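Local coordinates for Serine/threonine-protein kinase Tel1 (Chaetomium thermophilum, PDB 6SKY) that acts as an ATP-dependent serine/threonine protein kinase of the ATM family that probably senses DNA damage and activates checkpoint signalling, at residues 1984-1987 with 1993-1996; 2013-2018 with 2024-2029; 2037-2042 with 2084-2089; 2057-2062 with 2091-2096; 2132-2137 with 2166-2171. All coordinates share one frame; numbering follows the deposited sequence.

Contact 1. Residues 1984-1987 with 1993-1996; sequences ALSS and LSNS
Leu1985 buries the largest share of this meeting between helix 1974-1988 and helix 1991-1999, successive helices of the FAT region joined by a short turn. Its CB lies 3.9 Å from the CB of Ser1994, and its CD1 reaches past that serine to the CB of Leu1993 at 4.0 Å. The two leucine side chains cross at about a right angle. CG sits beside the backbone N (chi1 -74°), which sends the branch carrying CD1 across to the second helix.

Polar groups do little across the gap: Ser1986 OG stops 4.3 Å from Ser1994 OG. Three other hydroxyl bonds stay local. Ser1987 OG donates to Ala1984 O at 2.8 Å, in the carbonyl plane and on a lone pair. Ser1996 OG does the same to Leu1993 O, tilted 25° from the plane, and Ser1994 OG bonds to Ala1991 O and Leu1990 O one turn back.

This is a subunit interface as well, with Leu1981 of the second subunit against Leu1993 and its Ser1996 against Ser1996 of this chain. Because Ser1994 spends its hydroxyl inside its own helix, carbon is what it offers to Leu1985, and the corner is joined by van der Waals packing.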
# COMPACT_ATOMS: atom_id res chain seq x y z
N ALA A 1984 -8.52 -13.62 -15.75
CA ALA A 1984 -7.77 -12.96 -14.70
C ALA A 1984 -6.65 -13.85 -14.19
O ALA A 1984 -5.50 -13.42 -14.08
CB ALA A 1984 -8.70 -12.57 -13.55
N LEU A 1985 -6.95 -15.13 -13.93
CA LEU A 1985 -5.94 -15.99 -13.33
C LEU A 1985 -4.82 -16.32 -14.29
O LEU A 1985 -3.81 -16.87 -13.86
CB LEU A 1985 -6.58 -17.27 -12.82
CG LEU A 1985 -7.41 -17.14 -11.54
CD1 LEU A 1985 -8.16 -18.41 -11.28
CD2 LEU A 1985 -6.51 -16.83 -10.38
N SER A 1986 -4.97 -16.00 -15.57
CA SER A 1986 -3.85 -16.17 -16.48
C SER A 1986 -3.01 -14.91 -16.58
O SER A 1986 -1.82 -14.99 -16.89
CB SER A 1986 -4.35 -16.58 -17.86
OG SER A 1986 -4.73 -17.94 -17.87
N SER A 1987 -3.60 -13.75 -16.32
CA SER A 1987 -2.85 -12.51 -16.32
C SER A 1987 -1.98 -12.36 -15.09
O SER A 1987 -1.20 -11.41 -15.02
CB SER A 1987 -3.80 -11.32 -16.41
OG SER A 1987 -4.45 -11.10 -15.17
N LEU A 1993 -4.47 -22.80 -10.49
CA LEU A 1993 -5.84 -22.39 -10.17
C LEU A 1993 -6.68 -22.27 -11.43
O LEU A 1993 -7.84 -22.70 -11.45
CB LEU A 1993 -5.83 -21.07 -9.42
CG LEU A 1993 -5.61 -21.10 -7.91
CD1 LEU A 1993 -4.16 -21.33 -7.58
CD2 LEU A 1993 -6.11 -19.82 -7.31
N SER A 1994 -6.13 -21.69 -12.49
CA SER A 1994 -6.89 -21.61 -13.73
C SER A 1994 -7.08 -22.98 -14.35
O SER A 1994 -8.09 -23.22 -15.00
CB SER A 1994 -6.20 -20.66 -14.70
OG SER A 1994 -4.83 -20.95 -14.78
N ASN A 1995 -6.14 -23.89 -14.14
CA ASN A 1995 -6.33 -25.26 -14.60
C ASN A 1995 -7.51 -25.92 -13.90
O ASN A 1995 -8.35 -26.55 -14.54
CB ASN A 1995 -5.06 -26.07 -14.36
CG ASN A 1995 -5.10 -27.42 -15.02
OD1 ASN A 1995 -5.67 -27.57 -16.09
ND2 ASN A 1995 -4.50 -28.40 -14.38
N SER A 1996 -7.58 -25.78 -12.58
CA SER A 1996 -8.70 -26.34 -11.85
C SER A 1996 -10.02 -25.68 -12.23
O SER A 1996 -11.06 -26.32 -12.22
CB SER A 1996 -8.47 -26.23 -10.35
OG SER A 1996 -8.74 -24.92 -9.91

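Contact 2. Residues 2013-2018 with 2024-2029; sequences ATFTTA and WNLPAP
Phe2015 reaches from helix 2011-2021 to Ala2028 and Pro2029 in the loop that follows. Its CB is not aimed at the loop, but with CG beside the backbone N (chi1 -70°) the ring swings round so that its far end makes the contact. CE1 lies 4.3 Å from Leu2026 CB and 4.2 Å from Ala2028 CB. At the tip, CZ meets Pro2029 CD at 3.6 Å, the two side chains coming from opposite directions, and Pro2027 O stands off the ring edge, near its plane, 4.4 Å from CZ. CE2 reaches the same proline carbon more loosely.

Leu2026 covers the helix beside the ring: its CD1 packs 3.8 Å from Thr2014 CG2 and 4.1 Å from Ala2018 CB. Without the ring, as with an alanine here, Ala2028 and Pro2029 are likely to lose their support, letting this irregular run of the loop shift against the helix.

The loop leads on to helix 2035-2047, whose Tyr2040 meets Phe2015 edge-to-face and bonds through OH to the backbone N of Leu2026. In this part of the FAT region the loop is thus held by helix 2011-2021 and helix 2035-2047, while Thr2014 also touches Leu1998 of helix 1991-1999.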
# COMPACT_ATOMS: atom_id res chain seq x y z
N ALA A 2013 -6.75 -19.62 -23.07
CA ALA A 2013 -6.49 -19.99 -21.69
C ALA A 2013 -6.14 -21.47 -21.57
O ALA A 2013 -5.18 -21.84 -20.89
CB ALA A 2013 -7.70 -19.66 -20.82
N THR A 2014 -6.91 -22.32 -22.24
CA THR A 2014 -6.64 -23.75 -22.21
C THR A 2014 -5.22 -24.06 -22.62
O THR A 2014 -4.48 -24.75 -21.91
CB THR A 2014 -7.62 -24.49 -23.11
OG1 THR A 2014 -8.96 -24.18 -22.71
CG2 THR A 2014 -7.41 -25.97 -23.02
N PHE A 2015 -4.79 -23.53 -23.77
CA PHE A 2015 -3.49 -23.94 -24.28
C PHE A 2015 -2.33 -23.18 -23.66
O PHE A 2015 -1.23 -23.74 -23.55
CB PHE A 2015 -3.50 -23.85 -25.80
CG PHE A 2015 -4.36 -24.88 -26.42
CD1 PHE A 2015 -3.85 -26.11 -26.74
CD2 PHE A 2015 -5.70 -24.66 -26.63
CE1 PHE A 2015 -4.64 -27.08 -27.28
CE2 PHE A 2015 -6.49 -25.63 -27.16
CZ PHE A 2015 -5.96 -26.83 -27.48
N THR A 2016 -2.55 -21.97 -23.16
CA THR A 2016 -1.53 -21.30 -22.37
C THR A 2016 -1.28 -22.04 -21.07
O THR A 2016 -0.12 -22.25 -20.68
CB THR A 2016 -1.96 -19.86 -22.08
OG1 THR A 2016 -2.15 -19.17 -23.31
CG2 THR A 2016 -0.90 -19.16 -21.29
N THR A 2017 -2.35 -22.46 -20.39
CA THR A 2017 -2.19 -23.20 -19.15
C THR A 2017 -1.55 -24.56 -19.39
O THR A 2017 -0.72 -25.00 -18.59
CB THR A 2017 -3.55 -23.37 -18.49
OG1 THR A 2017 -4.15 -22.08 -18.31
CG2 THR A 2017 -3.42 -24.03 -17.16
N ALA A 2018 -1.92 -25.23 -20.48
CA ALA A 2018 -1.31 -26.51 -20.78
C ALA A 2018 0.17 -26.37 -21.07
O ALA A 2018 0.96 -27.24 -20.70
CB ALA A 2018 -2.02 -27.15 -21.97
N TRP A 2024 1.33 -32.17 -22.22
CA TRP A 2024 1.58 -32.26 -23.65
C TRP A 2024 0.67 -33.26 -24.35
O TRP A 2024 1.02 -33.74 -25.43
CB TRP A 2024 3.03 -32.62 -23.91
CG TRP A 2024 4.02 -31.65 -23.37
CD1 TRP A 2024 5.07 -31.93 -22.56
CD2 TRP A 2024 4.07 -30.25 -23.61
NE1 TRP A 2024 5.76 -30.79 -22.28
CE2 TRP A 2024 5.16 -29.74 -22.92
CE3 TRP A 2024 3.28 -29.37 -24.35
CZ2 TRP A 2024 5.49 -28.41 -22.93
CZ3 TRP A 2024 3.61 -28.05 -24.36
CH2 TRP A 2024 4.70 -27.58 -23.66
N ASN A 2025 -0.50 -33.55 -23.80
CA ASN A 2025 -1.39 -34.55 -24.38
C ASN A 2025 -2.76 -33.98 -24.68
O ASN A 2025 -3.75 -34.71 -24.67
CB ASN A 2025 -1.50 -35.77 -23.47
CG ASN A 2025 -2.03 -35.44 -22.10
OD1 ASN A 2025 -3.07 -34.80 -21.96
ND2 ASN A 2025 -1.33 -35.88 -21.08
N LEU A 2026 -2.85 -32.70 -24.93
CA LEU A 2026 -4.13 -32.18 -25.37
C LEU A 2026 -4.27 -32.36 -26.87
O LEU A 2026 -3.31 -32.19 -27.62
CB LEU A 2026 -4.26 -30.71 -25.02
CG LEU A 2026 -4.29 -30.19 -23.59
CD1 LEU A 2026 -5.32 -29.10 -23.47
CD2 LEU A 2026 -4.56 -31.29 -22.60
N PRO A 2027 -5.46 -32.71 -27.34
CA PRO A 2027 -5.69 -32.78 -28.79
C PRO A 2027 -5.91 -31.39 -29.36
O PRO A 2027 -6.97 -30.79 -29.19
CB PRO A 2027 -6.94 -33.65 -28.89
CG PRO A 2027 -7.60 -33.57 -27.55
CD PRO A 2027 -6.69 -32.90 -26.58
N ALA A 2028 -4.91 -30.89 -30.05
CA ALA A 2028 -4.95 -29.51 -30.52
C ALA A 2028 -5.80 -29.42 -31.78
O ALA A 2028 -5.64 -30.23 -32.69
CB ALA A 2028 -3.55 -29.01 -30.81
N PRO A 2029 -6.71 -28.45 -31.86
CA PRO A 2029 -7.48 -28.27 -33.09
C PRO A 2029 -6.58 -27.91 -34.26
O PRO A 2029 -5.46 -27.42 -34.09
CB PRO A 2029 -8.44 -27.13 -32.76
CG PRO A 2029 -7.82 -26.44 -31.61
CD PRO A 2029 -7.10 -27.47 -30.83

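Contact 3. Residues 2037-2042 with 2084-2089; sequences VTVYKA and LGALAA
Val2039 and Ala2086 mark the closest backbone approach of helix 2035-2047 to helix 2077-2097, their CA atoms 6.7 Å apart. Both segments are regular helix, each keeping its own ladder of backbone bonds: Lys2041 N gives to Val2037 O at 2.9 Å, and on the other side Ala2089 N gives to Gly2085 O at the same length. With backbone N-H and C=O groups paired along each helix in this way, the side chains are left to make the junction.

A single valine does the reaching. CG2 of Val2039 lies 4.5 Å from the CB of Ala2086 and 4.3 Å from the CB of Ala2089, two methyls that sit one turn apart on the facing helix. It also comes 4.5 Å from Ala2086 O, so it looks onto the backbone as well as the methyls. The first torsion, 155°, places CG2 beside the backbone N and turns it to this helix, while CG1 goes to Cys2133 SG on helix 2124-2143. That cysteine touches Ala2089 too, and so makes a third party to the same cluster.

Around the pair, Thr2038 and Leu2087 both rest on Thr2066 of helix 2052-2070, and Ala2088 backs onto Phe1641 and Ala1642 of helix 1627-1644. This is helix-on-helix packing within the FAT domain. All three touching residues are buried; their side chains meet through methyls, with a backbone carbonyl oxygen at the edge of contact, at distances that mean loose van der Waals contact. Small alanines let the backbones come near, and the junction has shape and little else to give it direction.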
# COMPACT_ATOMS: atom_id res chain seq x y z
N VAL A 2037 -2.47 -22.01 -29.58
CA VAL A 2037 -2.54 -23.34 -30.18
C VAL A 2037 -1.33 -23.59 -31.07
O VAL A 2037 -0.77 -24.69 -31.07
CB VAL A 2037 -3.86 -23.49 -30.95
CG1 VAL A 2037 -3.97 -24.87 -31.50
CG2 VAL A 2037 -5.01 -23.21 -30.04
N THR A 2038 -0.91 -22.58 -31.83
CA THR A 2038 0.27 -22.71 -32.68
C THR A 2038 1.51 -23.02 -31.86
O THR A 2038 2.25 -23.97 -32.14
CB THR A 2038 0.46 -21.42 -33.46
OG1 THR A 2038 -0.65 -21.21 -34.33
CG2 THR A 2038 1.72 -21.46 -34.27
N VAL A 2039 1.76 -22.20 -30.85
CA VAL A 2039 2.93 -22.39 -30.00
C VAL A 2039 2.86 -23.72 -29.27
O VAL A 2039 3.86 -24.44 -29.14
CB VAL A 2039 3.05 -21.19 -29.05
CG1 VAL A 2039 3.78 -21.55 -27.83
CG2 VAL A 2039 3.74 -20.06 -29.75
N TYR A 2040 1.66 -24.10 -28.82
CA TYR A 2040 1.48 -25.36 -28.13
C TYR A 2040 1.80 -26.54 -29.03
O TYR A 2040 2.42 -27.50 -28.60
CB TYR A 2040 0.06 -25.48 -27.62
CG TYR A 2040 -0.19 -26.74 -26.85
CD1 TYR A 2040 0.32 -26.90 -25.58
CD2 TYR A 2040 -0.92 -27.77 -27.39
CE1 TYR A 2040 0.11 -28.04 -24.89
CE2 TYR A 2040 -1.14 -28.92 -26.69
CZ TYR A 2040 -0.61 -29.04 -25.44
OH TYR A 2040 -0.82 -30.18 -24.72
N LYS A 2041 1.35 -26.49 -30.29
CA LYS A 2041 1.62 -27.60 -31.19
C LYS A 2041 3.10 -27.73 -31.46
O LYS A 2041 3.62 -28.85 -31.54
CB LYS A 2041 0.85 -27.42 -32.50
CG LYS A 2041 -0.63 -27.55 -32.33
CD LYS A 2041 -1.28 -28.08 -33.57
CE LYS A 2041 -1.22 -27.09 -34.69
NZ LYS A 2041 -2.31 -26.10 -34.58
N ALA A 2042 3.81 -26.61 -31.59
CA ALA A 2042 5.26 -26.69 -31.75
C ALA A 2042 5.92 -27.36 -30.55
O ALA A 2042 6.76 -28.26 -30.71
CB ALA A 2042 5.84 -25.31 -31.98
N LEU A 2084 2.34 -11.46 -33.71
CA LEU A 2084 3.75 -11.15 -33.89
C LEU A 2084 4.60 -11.76 -32.79
O LEU A 2084 5.73 -12.20 -33.03
CB LEU A 2084 3.94 -9.64 -33.96
CG LEU A 2084 3.55 -9.02 -35.29
CD1 LEU A 2084 3.50 -7.54 -35.17
CD2 LEU A 2084 4.55 -9.43 -36.33
N GLY A 2085 4.08 -11.81 -31.57
CA GLY A 2085 4.80 -12.47 -30.50
C GLY A 2085 4.89 -13.97 -30.67
O GLY A 2085 5.87 -14.58 -30.28
N ALA A 2086 3.85 -14.58 -31.24
CA ALA A 2086 3.93 -15.99 -31.62
C ALA A 2086 5.04 -16.23 -32.63
O ALA A 2086 5.78 -17.21 -32.54
CB ALA A 2086 2.60 -16.47 -32.17
N LEU A 2087 5.16 -15.35 -33.62
CA LEU A 2087 6.26 -15.45 -34.57
C LEU A 2087 7.61 -15.35 -33.88
O LEU A 2087 8.53 -16.11 -34.19
CB LEU A 2087 6.15 -14.36 -35.63
CG LEU A 2087 5.13 -14.50 -36.75
CD1 LEU A 2087 5.18 -13.28 -37.60
CD2 LEU A 2087 5.45 -15.71 -37.57
N ALA A 2088 7.74 -14.42 -32.93
CA ALA A 2088 9.01 -14.27 -32.21
C ALA A 2088 9.34 -15.50 -31.38
O ALA A 2088 10.50 -15.93 -31.32
CB ALA A 2088 8.96 -13.03 -31.34
N ALA A 2089 8.34 -16.09 -30.73
CA ALA A 2089 8.54 -17.30 -29.95
C ALA A 2089 8.98 -18.46 -30.83
O ALA A 2089 9.92 -19.20 -30.49
CB ALA A 2089 7.26 -17.66 -29.21

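Contact 4. Residues 2057-2062 with 2091-2096; sequences SMVHDG and TELDDI
Asp2094 turns its carboxylate between Val2059 and His2060 where helix 2052-2070 runs nearly antiparallel to helix 2077-2097, the segment axes 10.3 Å apart at 156°. Asp2094 and His2060 cross at about a right angle. OD2 approaches the ring at its edge, near the ring plane, and the carboxylate is twisted 49° from the imidazole. The nearest ring atom is a carbon, CE1, 3.1 Å from Asp2094 OD2, with ND1 at 3.7 Å, and the approach is no hydrogen bond.

Val2059 divides its two methyls. CG1, lying anti to the backbone N (chi1 171°), faces the aspartate, 3.9 Å from Asp2094 OD2 and 4.1 Å from Asp2094 CB. CG2 goes the other way to Leu2093 CD2 at 4.0 Å, the two side chains passing at a slant. Replacing His2060 with an alanine would probably uncover one side of the Asp2094 carboxylate and leave it freer to turn.

Asp2094 OD2 has a weak, long ion pair with Arg1635 of helix 1627-1644, an arginine that also touches His2060, so that helix lies along the polar flank. On the apolar flank Leu2093 packs against Ala2042, Tyr2043 and Met2046 of helix 2035-2047 and against Thr2137 of helix 2124-2143, which sets the antiparallel pair inside the helical stack.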
# COMPACT_ATOMS: atom_id res chain seq x y z
N SER A 2057 9.84 -29.22 -39.01
CA SER A 2057 8.67 -29.15 -39.88
C SER A 2057 7.49 -28.54 -39.16
O SER A 2057 6.74 -27.75 -39.74
CB SER A 2057 8.33 -30.54 -40.40
OG SER A 2057 9.45 -31.11 -41.05
N MET A 2058 7.30 -28.89 -37.89
CA MET A 2058 6.17 -28.32 -37.14
C MET A 2058 6.36 -26.83 -36.89
O MET A 2058 5.41 -26.05 -36.99
CB MET A 2058 5.99 -29.07 -35.83
CG MET A 2058 4.77 -28.64 -35.07
SD MET A 2058 3.24 -29.14 -35.84
CE MET A 2058 3.39 -30.91 -35.70
N VAL A 2059 7.59 -26.41 -36.58
CA VAL A 2059 7.87 -24.99 -36.40
C VAL A 2059 7.62 -24.22 -37.68
O VAL A 2059 7.03 -23.13 -37.66
CB VAL A 2059 9.31 -24.80 -35.89
CG1 VAL A 2059 9.68 -23.35 -35.90
CG2 VAL A 2059 9.46 -25.37 -34.51
N HIS A 2060 8.04 -24.76 -38.82
CA HIS A 2060 7.86 -24.07 -40.09
C HIS A 2060 6.39 -23.99 -40.48
O HIS A 2060 5.94 -22.98 -41.02
CB HIS A 2060 8.67 -24.75 -41.18
CG HIS A 2060 10.14 -24.56 -41.03
ND1 HIS A 2060 10.68 -23.60 -40.20
CD2 HIS A 2060 11.19 -25.20 -41.60
CE1 HIS A 2060 12.00 -23.66 -40.27
NE2 HIS A 2060 12.33 -24.62 -41.11
N ASP A 2061 5.62 -25.05 -40.21
CA ASP A 2061 4.19 -24.97 -40.44
C ASP A 2061 3.55 -23.91 -39.55
O ASP A 2061 2.63 -23.20 -39.98
CB ASP A 2061 3.55 -26.33 -40.19
CG ASP A 2061 2.13 -26.42 -40.72
OD1 ASP A 2061 1.63 -25.41 -41.26
OD2 ASP A 2061 1.52 -27.50 -40.61
N GLY A 2062 4.03 -23.77 -38.32
CA GLY A 2062 3.51 -22.73 -37.44
C GLY A 2062 3.79 -21.34 -37.97
O GLY A 2062 2.91 -20.48 -37.97
N THR A 2091 10.49 -18.27 -33.63
CA THR A 2091 11.83 -18.00 -34.13
C THR A 2091 12.90 -18.30 -33.09
O THR A 2091 13.95 -18.85 -33.42
CB THR A 2091 11.93 -16.56 -34.61
OG1 THR A 2091 10.97 -16.35 -35.64
CG2 THR A 2091 13.28 -16.27 -35.16
N GLU A 2092 12.65 -17.97 -31.82
CA GLU A 2092 13.63 -18.32 -30.78
C GLU A 2092 13.73 -19.83 -30.59
O GLU A 2092 14.83 -20.37 -30.38
CB GLU A 2092 13.29 -17.63 -29.47
CG GLU A 2092 13.52 -16.12 -29.48
CD GLU A 2092 13.03 -15.43 -28.21
OE1 GLU A 2092 12.00 -15.86 -27.65
OE2 GLU A 2092 13.68 -14.45 -27.79
N LEU A 2093 12.59 -20.52 -30.64
CA LEU A 2093 12.61 -21.98 -30.62
C LEU A 2093 13.48 -22.53 -31.75
O LEU A 2093 14.34 -23.38 -31.53
CB LEU A 2093 11.19 -22.51 -30.73
CG LEU A 2093 10.95 -24.01 -30.81
CD1 LEU A 2093 11.71 -24.72 -29.74
CD2 LEU A 2093 9.49 -24.30 -30.67
N ASP A 2094 13.24 -22.06 -32.98
CA ASP A 2094 14.02 -22.52 -34.11
C ASP A 2094 15.50 -22.21 -33.94
O ASP A 2094 16.36 -22.96 -34.40
CB ASP A 2094 13.50 -21.89 -35.39
CG ASP A 2094 13.72 -22.76 -36.60
OD1 ASP A 2094 14.57 -23.67 -36.55
OD2 ASP A 2094 13.03 -22.53 -37.62
N ASP A 2095 15.82 -21.09 -33.29
CA ASP A 2095 17.22 -20.73 -33.10
C ASP A 2095 17.92 -21.70 -32.16
O ASP A 2095 19.03 -22.15 -32.44
CB ASP A 2095 17.35 -19.31 -32.57
CG ASP A 2095 17.29 -18.27 -33.66
OD1 ASP A 2095 17.08 -18.65 -34.83
OD2 ASP A 2095 17.45 -17.07 -33.35
N ILE A 2096 17.30 -22.01 -31.02
CA ILE A 2096 17.99 -22.93 -30.12
C ILE A 2096 17.94 -24.38 -30.60
O ILE A 2096 18.79 -25.18 -30.21
CB ILE A 2096 17.48 -22.90 -28.67
CG1 ILE A 2096 16.04 -23.36 -28.61
CG2 ILE A 2096 17.66 -21.53 -28.07
CD1 ILE A 2096 15.88 -24.69 -27.98

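Contact 5. Residues 2132-2137 with 2166-2171; sequences SCRETT and LLSSDI
Helix 2124-2143 and helix 2154-2174 come nearest here at Glu2135 and Ser2168, whose CA atoms are 8.5 Å apart, and it is the long side chain of Arg2134 that spans the distance. CG lies anti to the backbone N (chi1 -179°) and the chain stays extended through chi2, then bends at chi3 (-69°), which brings NH2 beside the second helix. There Arg2134 NH2 lies 4.1 Å from Leu2167 CD2 and 4.4 Å from Ser2168 OG. Both approach the guanidinium obliquely, and the arginine and leucine side chains pass at a slant.

Neither contact is polar pairing. Ser2168 OG is bonded to Gly2164 O in its own helix, and the charged end of Arg2134 finds its partners in other helices: it makes a cation-pi contact with Phe2112 of helix 2102-2119, and NH1 forms a weak, long ion pair with Glu2092 of helix 2077-2097. Leu2167 also touches Phe2112, so ring, leucine and guanidinium lie together. The contact is thus one piece of the helix-on-helix packing of the FAT domain.

With Arg2134 buried, its charge is probably eased by the aromatic ring and the weakly paired carboxylate of Glu2092. What the facing helix provides is a leucine methyl and a serine whose hydroxyl is already engaged: loose, slanting packing against the guanidinium that gives it no bond.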
# COMPACT_ATOMS: atom_id res chain seq x y z
N SER A 2132 7.72 -15.79 -21.35
CA SER A 2132 7.17 -17.07 -20.93
C SER A 2132 7.44 -18.16 -21.96
O SER A 2132 7.82 -19.28 -21.60
CB SER A 2132 5.67 -16.95 -20.69
OG SER A 2132 4.99 -16.92 -21.91
N CYS A 2133 7.27 -17.84 -23.24
CA CYS A 2133 7.59 -18.83 -24.26
C CYS A 2133 9.07 -19.19 -24.25
O CYS A 2133 9.43 -20.34 -24.50
CB CYS A 2133 7.16 -18.34 -25.63
SG CYS A 2133 5.40 -18.47 -25.92
N ARG A 2134 9.94 -18.22 -23.97
CA ARG A 2134 11.37 -18.51 -23.91
C ARG A 2134 11.70 -19.44 -22.76
O ARG A 2134 12.56 -20.31 -22.88
CB ARG A 2134 12.15 -17.21 -23.78
CG ARG A 2134 13.64 -17.40 -23.75
CD ARG A 2134 14.32 -16.17 -23.23
NE ARG A 2134 14.22 -15.05 -24.16
CZ ARG A 2134 14.69 -13.84 -23.91
NH1 ARG A 2134 14.56 -12.88 -24.80
NH2 ARG A 2134 15.28 -13.58 -22.76
N GLU A 2135 11.02 -19.27 -21.63
CA GLU A 2135 11.19 -20.19 -20.51
C GLU A 2135 10.80 -21.61 -20.89
O GLU A 2135 11.52 -22.57 -20.58
CB GLU A 2135 10.36 -19.71 -19.34
CG GLU A 2135 10.48 -20.54 -18.11
CD GLU A 2135 9.25 -20.43 -17.26
OE1 GLU A 2135 8.19 -20.07 -17.82
OE2 GLU A 2135 9.33 -20.68 -16.04
N THR A 2136 9.65 -21.76 -21.55
CA THR A 2136 9.23 -23.09 -22.00
C THR A 2136 10.25 -23.70 -22.96
O THR A 2136 10.59 -24.88 -22.85
CB THR A 2136 7.87 -23.02 -22.68
OG1 THR A 2136 6.93 -22.45 -21.77
CG2 THR A 2136 7.41 -24.39 -23.04
N THR A 2137 10.75 -22.90 -23.90
CA THR A 2137 11.74 -23.39 -24.85
C THR A 2137 12.98 -23.91 -24.15
O THR A 2137 13.46 -25.01 -24.45
CB THR A 2137 12.10 -22.27 -25.82
OG1 THR A 2137 10.96 -21.92 -26.59
CG2 THR A 2137 13.18 -22.70 -26.73
N LEU A 2166 17.46 -16.16 -15.05
CA LEU A 2166 17.92 -15.00 -14.28
C LEU A 2166 17.78 -13.71 -15.08
O LEU A 2166 17.43 -12.65 -14.53
CB LEU A 2166 19.36 -15.22 -13.82
CG LEU A 2166 19.56 -16.40 -12.88
CD1 LEU A 2166 21.02 -16.62 -12.60
CD2 LEU A 2166 18.83 -16.17 -11.59
N LEU A 2167 18.03 -13.78 -16.38
CA LEU A 2167 17.80 -12.64 -17.26
C LEU A 2167 16.34 -12.21 -17.25
O LEU A 2167 16.02 -11.01 -17.10
CB LEU A 2167 18.26 -13.02 -18.66
CG LEU A 2167 18.32 -12.07 -19.84
CD1 LEU A 2167 19.22 -10.91 -19.54
CD2 LEU A 2167 18.86 -12.87 -20.98
N SER A 2168 15.43 -13.17 -17.39
CA SER A 2168 14.01 -12.83 -17.33
C SER A 2168 13.62 -12.24 -15.99
O SER A 2168 12.71 -11.43 -15.92
CB SER A 2168 13.16 -14.06 -17.62
OG SER A 2168 13.39 -14.56 -18.92
N SER A 2169 14.30 -12.65 -14.92
CA SER A 2169 13.96 -12.11 -13.61
C SER A 2169 14.36 -10.65 -13.48
O SER A 2169 13.62 -9.85 -12.89
CB SER A 2169 14.60 -12.95 -12.51
OG SER A 2169 15.99 -12.69 -12.47
N ASP A 2170 15.51 -10.28 -14.03
CA ASP A 2170 15.84 -8.85 -14.12
C ASP A 2170 14.76 -8.07 -14.86
O ASP A 2170 14.28 -7.03 -14.39
CB ASP A 2170 17.18 -8.65 -14.82
CG ASP A 2170 18.28 -9.46 -14.20
OD1 ASP A 2170 18.05 -10.09 -13.16
OD2 ASP A 2170 19.40 -9.47 -14.76
N ILE A 2171 14.38 -8.56 -16.05
CA ILE A 2171 13.40 -7.84 -16.85
C ILE A 2171 12.08 -7.70 -16.10
O ILE A 2171 11.50 -6.62 -16.04
CB ILE A 2171 13.19 -8.53 -18.21
CG1 ILE A 2171 14.48 -8.56 -18.99
CG2 ILE A 2171 12.17 -7.79 -19.00
CD1 ILE A 2171 14.45 -9.49 -20.14

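In the fold
All five contacts lie in the FAT region, away from the nucleotide site. Contacts 1, 3, 4 and 5 are buried; contact 2, which uses a loop, is only partly buried. Contact 1 is the one met by the second subunit. Contacts 3 and 4 share helix 2077-2097, their centres about 9 Å apart, and Ala2042 of one touches Leu2093 of the other. The side chains of contact 3 meet only through methyls, whereas contacts 4 and 5 carry buried charge and are joined by the weak pair of Glu2092 with Arg2134. Thr2017 links contacts 1 and 2, and Tyr2040 brings contact 2 up against contact 3, so the series forms a continuous stack of helices.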